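Local coordinates for protein prephenate dehydratase (PDB 3MWB) that probably converts prephenate to phenylpyruvate, carbon dioxide and water in phenylalanine biosynthesis, and binds L-phenylalanine in its ACT domain, at residues R226-S231 with I249-H254; A199-V204 with G278-A283; L220-S225 with A265-I270; V205-E210 with S271-F276. One frame throughout, in Å; residues are numbered along the deposited sequence. Where two conformers were deposited one is given.

Interaction 1: R226-S231 with I249-H254; sequences RGVNLS and IDADGH. With PHE (phenylalanine), chain C.
L230 and A251 face each other as an antiparallel non-hydrogen-bonded pair, flanked by two backbone bonds: D252 N gives a nearly straight one to N229 O (2.7 Å), and S231 N donates to D250 O. On one face of this ACT-domain hairpin, the methyl of A251 touches both V228 CG1 (3.6 Å from A251 CB) and L230 CD2, which also reaches I249 CG2. N229 and D252 run side by side, amide and carboxylate planes 56° apart. N229 ND2 lies 3.1 Å from D252 OD2, meeting the carboxylate from above its plane while the acceptor stays in the amide plane. With CG anti to the backbone N (chi1 -159°), N229 offers OD1 to the ammonium nitrogen of bound phenylalanine, 2.7 Å away. That nitrogen also donates to L230 O, and L230 N donates to ligand OXT at 2.8 Å. S231 OG meets two waters, which donate onward to D250 OD2 and D252 OD1; R232 and R282 form salt bridges with these aspartates. D211 of the second subunit binds both N229 ND2 and the ligand. The ligand's amino and carboxylate groups are thus both read by the chain at N229 and L230, and D252 helps fix the amide that takes part.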
loop_
_atom_site.group_PDB
_atom_site.type_symbol
_atom_site.label_atom_id
_atom_site.label_comp_id
_atom_site.label_asym_id
_atom_site.label_seq_id
_atom_site.Cartn_x
_atom_site.Cartn_y
_atom_site.Cartn_z
ATOM N N ARG A 226 8.163 0.511 8.557
ATOM C CA ARG A 226 9.138 0.893 9.565
ATOM C C ARG A 226 10.479 0.156 9.395
ATOM O O ARG A 226 11.291 0.079 10.316
ATOM C CB ARG A 226 8.546 0.672 10.958
ATOM C CG ARG A 226 7.372 1.645 11.285
ATOM C CD ARG A 226 6.689 1.213 12.547
ATOM N NE ARG A 226 5.579 2.082 12.904
ATOM C CZ ARG A 226 4.303 1.890 12.576
ATOM N NH1 ARG A 226 3.942 0.836 11.857
ATOM N NH2 ARG A 226 3.376 2.759 12.994
ATOM N N GLY A 227 10.684 -0.413 8.215
ATOM C CA GLY A 227 11.942 -1.072 7.869
ATOM C C GLY A 227 12.200 -2.385 8.588
ATOM O O GLY A 227 13.358 -2.786 8.725
ATOM N N VAL A 228 11.139 -3.050 9.055
ATOM C CA VAL A 228 11.290 -4.294 9.785
ATOM C C VAL A 228 11.093 -5.493 8.870
ATOM O O VAL A 228 9.976 -5.742 8.386
ATOM C CB VAL A 228 10.331 -4.419 10.990
ATOM C CG1 VAL A 228 10.563 -5.752 11.654
ATOM C CG2 VAL A 228 10.559 -3.284 12.000
ATOM N N ASN A 229 12.191 -6.219 8.662
ATOM C CA ASN A 229 12.234 -7.427 7.864
ATOM C C ASN A 229 11.581 -8.607 8.565
ATOM O O ASN A 229 11.778 -8.826 9.786
ATOM C CB ASN A 229 13.696 -7.769 7.567
ATOM C CG ASN A 229 13.857 -8.660 6.382
ATOM O OD1 ASN A 229 13.345 -8.379 5.298
ATOM N ND2 ASN A 229 14.586 -9.740 6.564
ATOM N N LEU A 230 10.835 -9.398 7.790
ATOM C CA LEU A 230 10.236 -10.617 8.334
ATOM C C LEU A 230 10.971 -11.888 7.906
ATOM O O LEU A 230 11.518 -11.961 6.793
ATOM C CB LEU A 230 8.753 -10.717 7.971
ATOM C CG LEU A 230 7.883 -9.502 8.291
ATOM C CD1 LEU A 230 6.457 -9.763 7.759
ATOM C CD2 LEU A 230 7.867 -9.166 9.805
ATOM N N SER A 231 10.966 -12.892 8.778
ATOM C CA SER A 231 11.591 -14.174 8.450
ATOM C C SER A 231 10.590 -15.334 8.458
ATOM O O SER A 231 10.924 -16.450 8.037
ATOM C CB SER A 231 12.742 -14.459 9.411
ATOM O OG SER A 231 12.243 -14.500 10.735
ATOM N N ILE A 249 3.992 -14.741 13.183
ATOM C CA ILE A 249 4.966 -13.908 12.468
ATOM C C ILE A 249 6.271 -13.790 13.258
ATOM O O ILE A 249 6.249 -13.538 14.474
ATOM C CB ILE A 249 4.392 -12.473 12.210
ATOM C CG1 ILE A 249 3.198 -12.499 11.230
ATOM C CG2 ILE A 249 5.468 -11.535 11.656
ATOM C CD1 ILE A 249 2.364 -11.231 11.241
ATOM N N ASP A 250 7.402 -13.977 12.572
ATOM C CA ASP A 250 8.723 -13.640 13.152
ATOM C C ASP A 250 9.269 -12.430 12.421
ATOM O O ASP A 250 9.318 -12.424 11.173
ATOM C CB ASP A 250 9.743 -14.793 13.024
ATOM C CG ASP A 250 9.296 -16.089 13.725
ATOM O OD1 ASP A 250 8.473 -16.042 14.679
ATOM O OD2 ASP A 250 9.792 -17.171 13.328
ATOM N N ALA A 251 9.656 -11.401 13.186
ATOM C CA ALA A 251 10.310 -10.199 12.642
ATOM C C ALA A 251 11.752 -10.119 13.101
ATOM O O ALA A 251 12.091 -10.630 14.193
ATOM C CB ALA A 251 9.550 -8.946 13.075
ATOM N N ASP A 252 12.608 -9.512 12.277
ATOM C CA ASP A 252 13.986 -9.153 12.675
ATOM C C ASP A 252 13.933 -7.973 13.620
ATOM O O ASP A 252 13.359 -6.924 13.284
ATOM C CB ASP A 252 14.806 -8.697 11.476
ATOM C CG ASP A 252 15.138 -9.819 10.515
ATOM O OD1 ASP A 252 14.853 -11.003 10.835
ATOM O OD2 ASP A 252 15.721 -9.512 9.439
ATOM N N GLY A 253 14.528 -8.113 14.797
ATOM C CA GLY A 253 14.546 -7.013 15.718
ATOM C C GLY A 253 14.176 -7.362 17.132
ATOM O O GLY A 253 13.721 -8.476 17.445
ATOM N N HIS A 254 14.358 -6.381 17.997
ATOM C CA HIS A 254 14.062 -6.547 19.413
ATOM C C HIS A 254 12.977 -5.536 19.782
ATOM O O HIS A 254 12.986 -4.413 19.280
ATOM C CB HIS A 254 15.316 -6.255 20.193
ATOM C CG HIS A 254 15.193 -6.508 21.658
ATOM N ND1 HIS A 254 15.636 -7.670 22.247
ATOM C CD2 HIS A 254 14.727 -5.732 22.662
ATOM C CE1 HIS A 254 15.446 -7.600 23.555
ATOM N NE2 HIS A 254 14.891 -6.433 23.830
HETATM N N PHE C . 11.765 -10.507 4.582
HETATM C CA PHE C . 10.767 -10.134 3.508
HETATM C C PHE C . 9.720 -9.179 4.057
HETATM O O PHE C . 8.716 -8.864 3.362
HETATM C CB PHE C . 10.091 -11.383 2.870
HETATM C CG PHE C . 9.512 -12.372 3.873
HETATM C CD1 PHE C . 8.306 -12.097 4.550
HETATM C CD2 PHE C . 10.172 -13.593 4.124
HETATM C CE1 PHE C . 7.775 -12.997 5.474
HETATM C CE2 PHE C . 9.646 -14.518 5.045
HETATM C CZ PHE C . 8.433 -14.214 5.723
HETATM O OXT PHE C . 9.841 -8.755 5.231
HETATM O O HOH W 1 12.058 -17.082 11.907
HETATM O O HOH W 2 13.536 -12.662 12.207
#

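Interaction 2: A199-V204 with G278-A283; sequences ADKTTV and GSYARA
T202 and S279, a non-hydrogen-bonded antiparallel pair, turn their hydroxyls to the same face of the sheet, where S279 OG donates to T202 OG1 over 2.6 Å. T202 OG1 is also bonded to G253 O, and S279 OG to A255 N, so both hydroxyls are tied into a buried network. Across the sheet, the Y280 ring leans against strand 200-204. Its chi1 of 52° sets CG between the backbone N and the carbonyl carbon, and the ring is carried past K201 toward T203 until Y280 OH donates to T203 OG1, 2.6 Å away at the ring edge. K201 CB lies over one face, 4.0 Å from the Y280 ring centroid, a CH-pi contact, and the lysine chain passes on obliquely with CD beside the phenol oxygen.

These strands are the central 200-207 and the outer 275-281 of the four-stranded antiparallel ACT sheet. K201 and Y280 form the hydrogen-bonded pair, with K201 N to Y280 O at 2.7 Å, and T203 N continues the ladder to G278 O.

Toward A199 and R282 the packing slackens. R282 N still donates to A199 O (3.0 Å), in the carbonyl plane, but a water bridges that same oxygen to R282 O, and A281 is exposed. The R282 chain lays CG 3.4 Å from A199 O before bending at chi3. Its guanidinium forms salt bridges with D284 and D252, whereas K201 NZ pairs with E85 of strand 81-89, beyond the ACT sheet.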
loop_
_atom_site.group_PDB
_atom_site.type_symbol
_atom_site.label_atom_id
_atom_site.label_comp_id
_atom_site.label_asym_id
_atom_site.label_seq_id
_atom_site.Cartn_x
_atom_site.Cartn_y
_atom_site.Cartn_z
ATOM N N ALA A 199 21.070 -8.621 16.955
ATOM C CA ALA A 199 20.821 -9.778 16.109
ATOM C C ALA A 199 19.681 -10.593 16.743
ATOM O O ALA A 199 19.855 -11.743 17.133
ATOM C CB ALA A 199 22.100 -10.613 15.929
ATOM N N ASP A 200 18.511 -9.967 16.840
ATOM C CA ASP A 200 17.401 -10.544 17.584
ATOM C C ASP A 200 16.240 -10.842 16.661
ATOM O O ASP A 200 16.174 -10.349 15.529
ATOM C CB ASP A 200 16.932 -9.583 18.687
ATOM C CG ASP A 200 17.975 -9.375 19.785
ATOM O OD1 ASP A 200 18.512 -10.360 20.306
ATOM O OD2 ASP A 200 18.250 -8.209 20.130
ATOM N N LYS A 201 15.314 -11.642 17.183
ATOM C CA LYS A 201 14.078 -11.975 16.525
ATOM C C LYS A 201 12.932 -11.581 17.460
ATOM O O LYS A 201 13.047 -11.694 18.684
ATOM C CB LYS A 201 14.070 -13.484 16.273
ATOM C CG LYS A 201 13.158 -13.956 15.174
ATOM C CD LYS A 201 13.403 -15.456 14.839
ATOM C CE LYS A 201 14.418 -15.701 13.723
ATOM N NZ LYS A 201 14.545 -17.173 13.484
ATOM N N THR A 202 11.829 -11.111 16.886
ATOM C CA THR A 202 10.626 -10.851 17.658
ATOM C C THR A 202 9.474 -11.609 17.029
ATOM O O THR A 202 9.267 -11.542 15.813
ATOM C CB THR A 202 10.328 -9.325 17.803
ATOM O OG1 THR A 202 11.371 -8.693 18.562
ATOM C CG2 THR A 202 8.973 -9.055 18.527
ATOM N N THR A 203 8.721 -12.325 17.862
ATOM C CA THR A 203 7.584 -13.127 17.413
ATOM C C THR A 203 6.270 -12.572 17.974
ATOM O O THR A 203 6.181 -12.207 19.161
ATOM C CB THR A 203 7.755 -14.641 17.804
ATOM O OG1 THR A 203 8.990 -15.154 17.282
ATOM C CG2 THR A 203 6.609 -15.509 17.251
ATOM N N VAL A 204 5.253 -12.534 17.119
ATOM C CA VAL A 204 3.907 -12.120 17.497
ATOM C C VAL A 204 2.839 -13.012 16.864
ATOM O O VAL A 204 3.065 -13.650 15.834
ATOM C CB VAL A 204 3.592 -10.661 17.088
ATOM C CG1 VAL A 204 4.386 -9.694 17.905
ATOM C CG2 VAL A 204 3.797 -10.433 15.560
ATOM N N GLY A 278 7.686 -12.624 22.474
ATOM C CA GLY A 278 9.058 -12.476 22.917
ATOM C C GLY A 278 9.993 -11.953 21.859
ATOM O O GLY A 278 9.728 -12.041 20.635
ATOM N N SER A 279 11.074 -11.362 22.355
ATOM C CA SER A 279 12.240 -10.996 21.557
ATOM C C SER A 279 13.347 -11.859 22.117
ATOM O O SER A 279 13.394 -12.107 23.330
ATOM C CB SER A 279 12.588 -9.507 21.716
ATOM O OG SER A 279 11.567 -8.690 21.167
ATOM N N TYR A 280 14.213 -12.342 21.239
ATOM C CA TYR A 280 15.224 -13.323 21.630
ATOM C C TYR A 280 16.306 -13.373 20.560
ATOM O O TYR A 280 16.053 -13.021 19.386
ATOM C CB TYR A 280 14.598 -14.732 21.854
ATOM C CG TYR A 280 13.764 -15.183 20.693
ATOM C CD1 TYR A 280 12.419 -14.791 20.588
ATOM C CD2 TYR A 280 14.311 -15.943 19.656
ATOM C CE1 TYR A 280 11.647 -15.141 19.492
ATOM C CE2 TYR A 280 13.501 -16.313 18.523
ATOM C CZ TYR A 280 12.177 -15.903 18.476
ATOM O OH TYR A 280 11.339 -16.248 17.427
ATOM N N ALA A 281 17.494 -13.813 20.960
ATOM C CA ALA A 281 18.651 -13.885 20.069
ATOM C C ALA A 281 18.400 -14.857 18.924
ATOM O O ALA A 281 17.846 -15.943 19.136
ATOM C CB ALA A 281 19.912 -14.303 20.861
ATOM N N ARG A 282 18.796 -14.458 17.713
ATOM C CA ARG A 282 18.809 -15.358 16.551
ATOM C C ARG A 282 19.862 -16.441 16.743
ATOM O O ARG A 282 21.016 -16.135 17.081
ATOM C CB ARG A 282 19.092 -14.605 15.237
ATOM C CG ARG A 282 18.035 -13.518 14.880
ATOM C CD ARG A 282 18.259 -12.845 13.500
ATOM N NE ARG A 282 18.663 -13.764 12.436
ATOM C CZ ARG A 282 17.943 -14.074 11.353
ATOM N NH1 ARG A 282 16.746 -13.541 11.142
ATOM N NH2 ARG A 282 18.436 -14.936 10.464
ATOM N N ALA A 283 19.454 -17.701 16.545
ATOM C CA ALA A 283 20.372 -18.838 16.549
ATOM C C ALA A 283 21.564 -18.609 15.613
ATOM O O ALA A 283 22.687 -18.999 15.923
ATOM C CB ALA A 283 19.628 -20.113 16.144
HETATM O O HOH W 3 22.066 -13.496 17.727
#

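Interaction 3: L220-S225 with A265-I270; sequences LDQFAS and AGLHRI
CG of Q222 stands anti to the carbonyl carbon (chi1 -60°) and the chain then bends at chi2 (-51°), which carries its amide across to G266 and I270 on the facing helix. F223, CG also anti to its carbonyl carbon, brings CZ to L267. The Q222 carbonyl oxygen settles against the bare backbone of G266, OE1 standing 3.1 Å from G266 CA; the absence of a side chain there lets the oxygen come so near. On the other branch of the amide, NE2 comes within 3.5 Å of I270 CD1, the two side chains arriving from opposite directions. L267 spreads its methyls over both partners: CD2 packs on Q222 CB and CG, each 4.0 Å away, while CD1 touches F223 CZ at 3.5 Å, the leucine crossing the phenylalanine at about a right angle.

No hydrogen bond joins these two segments. The amide instead finds its main polar partner nearby, with Q222 OE1 accepting from R226 NH1, a bond that satisfies the buried oxygen beside the apolar contacts of L267.

The segment axes run antiparallel at 165° and approach to 9.1 Å, with Q222 and G266 the residues nearest by CA. H268, on the second helix, meets W305 of the third subunit. These are the two helices of the ACT domain, layered on one face of its sheet: L267 also touches I219 of helix 215-224, and F223 rests on L230, I249 and A251 of the strands beneath.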
loop_
_atom_site.group_PDB
_atom_site.type_symbol
_atom_site.label_atom_id
_atom_site.label_comp_id
_atom_site.label_asym_id
_atom_site.label_seq_id
_atom_site.Cartn_x
_atom_site.Cartn_y
_atom_site.Cartn_z
ATOM N N LEU A 220 0.914 -6.431 7.743
ATOM C CA LEU A 220 2.319 -6.516 7.337
ATOM C C LEU A 220 2.986 -5.143 7.153
ATOM O O LEU A 220 4.177 -4.978 7.460
ATOM C CB LEU A 220 2.469 -7.386 6.097
ATOM C CG LEU A 220 2.122 -8.868 6.361
ATOM C CD1 LEU A 220 2.783 -9.776 5.364
ATOM C CD2 LEU A 220 2.518 -9.306 7.781
ATOM N N ASP A 221 2.199 -4.161 6.716
ATOM C CA ASP A 221 2.685 -2.804 6.529
ATOM C C ASP A 221 3.214 -2.193 7.823
ATOM O O ASP A 221 4.107 -1.358 7.766
ATOM C CB ASP A 221 1.614 -1.885 5.924
ATOM C CG ASP A 221 2.218 -0.653 5.262
ATOM O OD1 ASP A 221 3.100 -0.820 4.404
ATOM O OD2 ASP A 221 1.810 0.488 5.594
ATOM N N GLN A 222 2.683 -2.615 8.976
ATOM C CA GLN A 222 3.206 -2.126 10.255
ATOM C C GLN A 222 4.711 -2.397 10.366
ATOM O O GLN A 222 5.453 -1.531 10.819
ATOM C CB GLN A 222 2.454 -2.716 11.444
ATOM C CG GLN A 222 0.961 -2.412 11.471
ATOM C CD GLN A 222 0.649 -0.935 11.293
ATOM O OE1 GLN A 222 1.194 -0.078 11.983
ATOM N NE2 GLN A 222 -0.250 -0.638 10.356
ATOM N N PHE A 223 5.151 -3.575 9.913
ATOM C CA PHE A 223 6.572 -3.922 9.835
ATOM C C PHE A 223 7.276 -3.272 8.632
ATOM O O PHE A 223 8.313 -2.636 8.792
ATOM C CB PHE A 223 6.757 -5.444 9.818
ATOM C CG PHE A 223 6.338 -6.131 11.105
ATOM C CD1 PHE A 223 7.048 -5.927 12.277
ATOM C CD2 PHE A 223 5.246 -6.984 11.130
ATOM C CE1 PHE A 223 6.664 -6.550 13.473
ATOM C CE2 PHE A 223 4.854 -7.606 12.306
ATOM C CZ PHE A 223 5.570 -7.406 13.476
ATOM N N ALA A 224 6.705 -3.417 7.434
ATOM C CA ALA A 224 7.378 -2.962 6.219
ATOM C C ALA A 224 7.596 -1.446 6.184
ATOM O O ALA A 224 8.677 -0.995 5.807
ATOM C CB ALA A 224 6.637 -3.451 4.956
ATOM N N SER A 225 6.586 -0.668 6.589
ATOM C CA SER A 225 6.689 0.806 6.598
ATOM C C SER A 225 7.706 1.359 7.618
ATOM O O SER A 225 8.047 2.536 7.549
ATOM C CB SER A 225 5.312 1.451 6.829
ATOM O OG SER A 225 4.917 1.325 8.176
ATOM N N ALA A 265 3.005 -1.224 18.347
ATOM C CA ALA A 265 1.869 -0.330 18.639
ATOM C C ALA A 265 0.878 -0.297 17.481
ATOM O O ALA A 265 -0.340 -0.325 17.700
ATOM C CB ALA A 265 2.340 1.068 18.989
ATOM N N GLY A 266 1.397 -0.267 16.264
ATOM C CA GLY A 266 0.548 -0.266 15.041
ATOM C C GLY A 266 -0.301 -1.517 14.949
ATOM O O GLY A 266 -1.467 -1.469 14.535
ATOM N N LEU A 267 0.301 -2.644 15.337
ATOM C CA LEU A 267 -0.357 -3.951 15.326
ATOM C C LEU A 267 -1.489 -3.979 16.338
ATOM O O LEU A 267 -2.566 -4.447 16.036
ATOM C CB LEU A 267 0.654 -5.077 15.634
ATOM C CG LEU A 267 1.677 -5.465 14.567
ATOM C CD1 LEU A 267 2.599 -6.542 15.106
ATOM C CD2 LEU A 267 1.006 -5.947 13.284
ATOM N N HIS A 268 -1.225 -3.491 17.546
ATOM C CA HIS A 268 -2.224 -3.467 18.607
ATOM C C HIS A 268 -3.427 -2.597 18.193
ATOM O O HIS A 268 -4.583 -2.979 18.431
ATOM C CB HIS A 268 -1.598 -2.979 19.916
ATOM C CG HIS A 268 -2.530 -3.013 21.084
ATOM N ND1 HIS A 268 -2.463 -3.987 22.062
ATOM C CD2 HIS A 268 -3.518 -2.169 21.462
ATOM C CE1 HIS A 268 -3.390 -3.760 22.972
ATOM N NE2 HIS A 268 -4.043 -2.662 22.635
ATOM N N ARG A 269 -3.163 -1.447 17.562
ATOM C CA ARG A 269 -4.253 -0.580 17.110
ATOM C C ARG A 269 -5.202 -1.319 16.153
ATOM O O ARG A 269 -6.419 -1.240 16.317
ATOM C CB ARG A 269 -3.723 0.747 16.530
ATOM C CG ARG A 269 -3.103 1.662 17.604
ATOM C CD ARG A 269 -2.707 3.057 17.104
ATOM N NE ARG A 269 -1.843 3.073 15.915
ATOM C CZ ARG A 269 -0.515 3.134 15.938
ATOM N NH1 ARG A 269 0.143 3.148 17.097
ATOM N NH2 ARG A 269 0.161 3.182 14.796
ATOM N N ILE A 270 -4.653 -2.057 15.195
ATOM C CA ILE A 270 -5.465 -2.830 14.218
ATOM C C ILE A 270 -6.163 -4.020 14.885
ATOM O O ILE A 270 -7.331 -4.350 14.574
ATOM C CB ILE A 270 -4.592 -3.405 13.079
ATOM C CG1 ILE A 270 -4.001 -2.293 12.210
ATOM C CG2 ILE A 270 -5.393 -4.394 12.185
ATOM C CD1 ILE A 270 -2.811 -2.796 11.361
#

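Interaction 4: V205-E210 with S271-F276; sequences VVPLPE and SPATRF
V206 and T274 lie side by side and point the same way, V206 CG1 3.6 Å from T274 OG1. The same valine methyl also meets S271 CB, so it packs against both ends of the type I turn that runs from S271 to T274. The threonine hydroxyl is turned back into that turn: with chi1 at -69°, OG1 donates in the carbonyl plane to S271 O, 2.8 Å away, which T274 N also reaches. S271 OG, anti to its backbone N (chi1 -172°), donates to P207 O at 2.6 Å, somewhat out of the carbonyl plane. The P207 ring lies against the turn, CD beside S271 OG and CG 3.6 Å from A273 O, while P209 CG touches S271 CB.

Farther along, V205 and R275 form an antiparallel hydrogen-bonded pair, V205 N to R275 O at 3.0 Å and R275 N to V205 O at 2.9 Å. Their side chains share a face of the sheet, and the R275 chain, bent at chi3, donates from NH1 to G77 O.

P207 has no N-H to give, and its carbonyl is bonded by the S271 hydroxyl instead of by a backbone N-H of the other segment, just where helix 258-270 hands over to strand 275-281. Two donors from T274, one backbone and one side chain, converge on S271 O and hold the turn closed.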
loop_
_atom_site.group_PDB
_atom_site.type_symbol
_atom_site.label_atom_id
_atom_site.label_comp_id
_atom_site.label_asym_id
_atom_site.label_seq_id
_atom_site.Cartn_x
_atom_site.Cartn_y
_atom_site.Cartn_z
ATOM N N VAL A 205 1.665 -13.040 17.488
ATOM C CA VAL A 205 0.523 -13.701 16.886
ATOM C C VAL A 205 -0.557 -12.657 16.748
ATOM O O VAL A 205 -0.954 -12.048 17.749
ATOM C CB VAL A 205 0.019 -14.905 17.737
ATOM C CG1 VAL A 205 -1.375 -15.396 17.209
ATOM C CG2 VAL A 205 1.051 -16.030 17.732
ATOM N N VAL A 206 -1.003 -12.420 15.516
ATOM C CA VAL A 206 -1.968 -11.346 15.235
ATOM C C VAL A 206 -3.289 -11.932 14.738
ATOM O O VAL A 206 -3.353 -12.504 13.639
ATOM C CB VAL A 206 -1.415 -10.295 14.213
ATOM C CG1 VAL A 206 -2.350 -9.079 14.086
ATOM C CG2 VAL A 206 0.035 -9.875 14.597
ATOM N N PRO A 207 -4.347 -11.790 15.557
ATOM C CA PRO A 207 -5.693 -12.180 15.166
ATOM C C PRO A 207 -6.204 -11.238 14.083
ATOM O O PRO A 207 -6.018 -10.022 14.169
ATOM C CB PRO A 207 -6.510 -11.998 16.457
ATOM C CG PRO A 207 -5.499 -12.008 17.565
ATOM C CD PRO A 207 -4.279 -11.358 16.964
ATOM N N LEU A 208 -6.828 -11.799 13.061
ATOM C CA LEU A 208 -7.486 -11.005 12.046
ATOM C C LEU A 208 -8.848 -10.517 12.552
ATOM O O LEU A 208 -9.710 -11.331 12.894
ATOM C CB LEU A 208 -7.640 -11.837 10.769
ATOM C CG LEU A 208 -8.169 -11.159 9.516
ATOM C CD1 LEU A 208 -7.209 -10.087 9.003
ATOM C CD2 LEU A 208 -8.405 -12.203 8.468
ATOM N N PRO A 209 -9.066 -9.185 12.585
ATOM C CA PRO A 209 -10.356 -8.675 13.053
ATOM C C PRO A 209 -11.467 -8.811 12.022
ATOM O O PRO A 209 -12.614 -9.057 12.389
ATOM C CB PRO A 209 -10.080 -7.189 13.315
ATOM C CG PRO A 209 -8.577 -7.046 13.290
ATOM C CD PRO A 209 -8.101 -8.099 12.346
ATOM N N GLU A 210 -11.116 -8.653 10.750
ATOM C CA GLU A 210 -12.078 -8.571 9.654
ATOM C C GLU A 210 -11.434 -9.112 8.400
ATOM O O GLU A 210 -10.322 -8.712 8.057
ATOM C CB GLU A 210 -12.480 -7.116 9.407
ATOM C CG GLU A 210 -13.545 -6.565 10.351
ATOM C CD GLU A 210 -13.728 -5.063 10.188
ATOM O OE1 GLU A 210 -14.256 -4.626 9.132
ATOM O OE2 GLU A 210 -13.343 -4.322 11.123
ATOM N N SER A 271 -5.427 -4.646 15.800
ATOM C CA SER A 271 -5.840 -5.887 16.425
ATOM C C SER A 271 -5.408 -5.889 17.909
ATOM O O SER A 271 -4.324 -6.386 18.245
ATOM C CB SER A 271 -5.211 -7.065 15.666
ATOM O OG SER A 271 -5.721 -8.309 16.119
ATOM N N PRO A 272 -6.256 -5.342 18.797
ATOM C CA PRO A 272 -5.922 -5.236 20.232
ATOM C C PRO A 272 -5.666 -6.571 20.954
ATOM O O PRO A 272 -5.047 -6.579 22.031
ATOM C CB PRO A 272 -7.155 -4.536 20.836
ATOM C CG PRO A 272 -7.802 -3.839 19.703
ATOM C CD PRO A 272 -7.518 -4.648 18.469
ATOM N N ALA A 273 -6.139 -7.686 20.395
ATOM C CA ALA A 273 -5.836 -8.984 20.985
ATOM C C ALA A 273 -4.514 -9.597 20.506
ATOM O O ALA A 273 -4.277 -10.778 20.732
ATOM C CB ALA A 273 -7.011 -9.978 20.797
ATOM N N THR A 274 -3.660 -8.811 19.850
ATOM C CA THR A 274 -2.313 -9.278 19.450
ATOM C C THR A 274 -1.543 -9.846 20.652
ATOM O O THR A 274 -1.571 -9.270 21.748
ATOM C CB THR A 274 -1.508 -8.152 18.740
ATOM O OG1 THR A 274 -2.113 -7.881 17.471
ATOM C CG2 THR A 274 -0.061 -8.545 18.498
ATOM N N ARG A 275 -0.885 -10.988 20.443
ATOM C CA ARG A 275 -0.102 -11.611 21.490
ATOM C C ARG A 275 1.367 -11.357 21.194
ATOM O O ARG A 275 1.840 -11.541 20.058
ATOM C CB ARG A 275 -0.351 -13.114 21.541
ATOM C CG ARG A 275 -1.782 -13.505 21.858
ATOM C CD ARG A 275 -1.990 -14.983 21.638
ATOM N NE ARG A 275 -1.292 -15.819 22.621
ATOM C CZ ARG A 275 -1.837 -16.258 23.760
ATOM N NH1 ARG A 275 -3.073 -15.930 24.085
ATOM N NH2 ARG A 275 -1.136 -17.025 24.584
ATOM N N PHE A 276 2.076 -10.920 22.222
ATOM C CA PHE A 276 3.519 -10.767 22.118
ATOM C C PHE A 276 4.205 -12.055 22.586
ATOM O O PHE A 276 4.003 -12.501 23.731
ATOM C CB PHE A 276 4.000 -9.547 22.908
ATOM C CG PHE A 276 5.495 -9.346 22.860
ATOM C CD1 PHE A 276 6.116 -8.809 21.727
ATOM C CD2 PHE A 276 6.279 -9.684 23.962
ATOM C CE1 PHE A 276 7.476 -8.617 21.679
ATOM C CE2 PHE A 276 7.652 -9.491 23.921
ATOM C CZ PHE A 276 8.253 -8.958 22.782
#

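In the fold
All four contacts belong to the C-terminal ACT domain, a four-stranded antiparallel sheet with two helices on one face. Interactions 2 and 4 both join strands 200-207 and 275-281, their centres about 19 Å apart, near opposite ends of that pair. Interaction 1 sits on the hairpin 230-237/245-252, about 9 Å between centres from interaction 2, with strands 245-252 and 200-207 adjacent. Interaction 3 pairs the helices, its centre about 11 Å from both interaction 1 and interaction 4. Along the chain, interaction 1 lies inside the loop of 3, which lies inside 4, and that inside 2. This nesting reflects the beta-alpha-beta-beta-alpha-beta order, and puts residues of two separate phenylalanine pockets, from interactions 1 and 4, on one sheet framework.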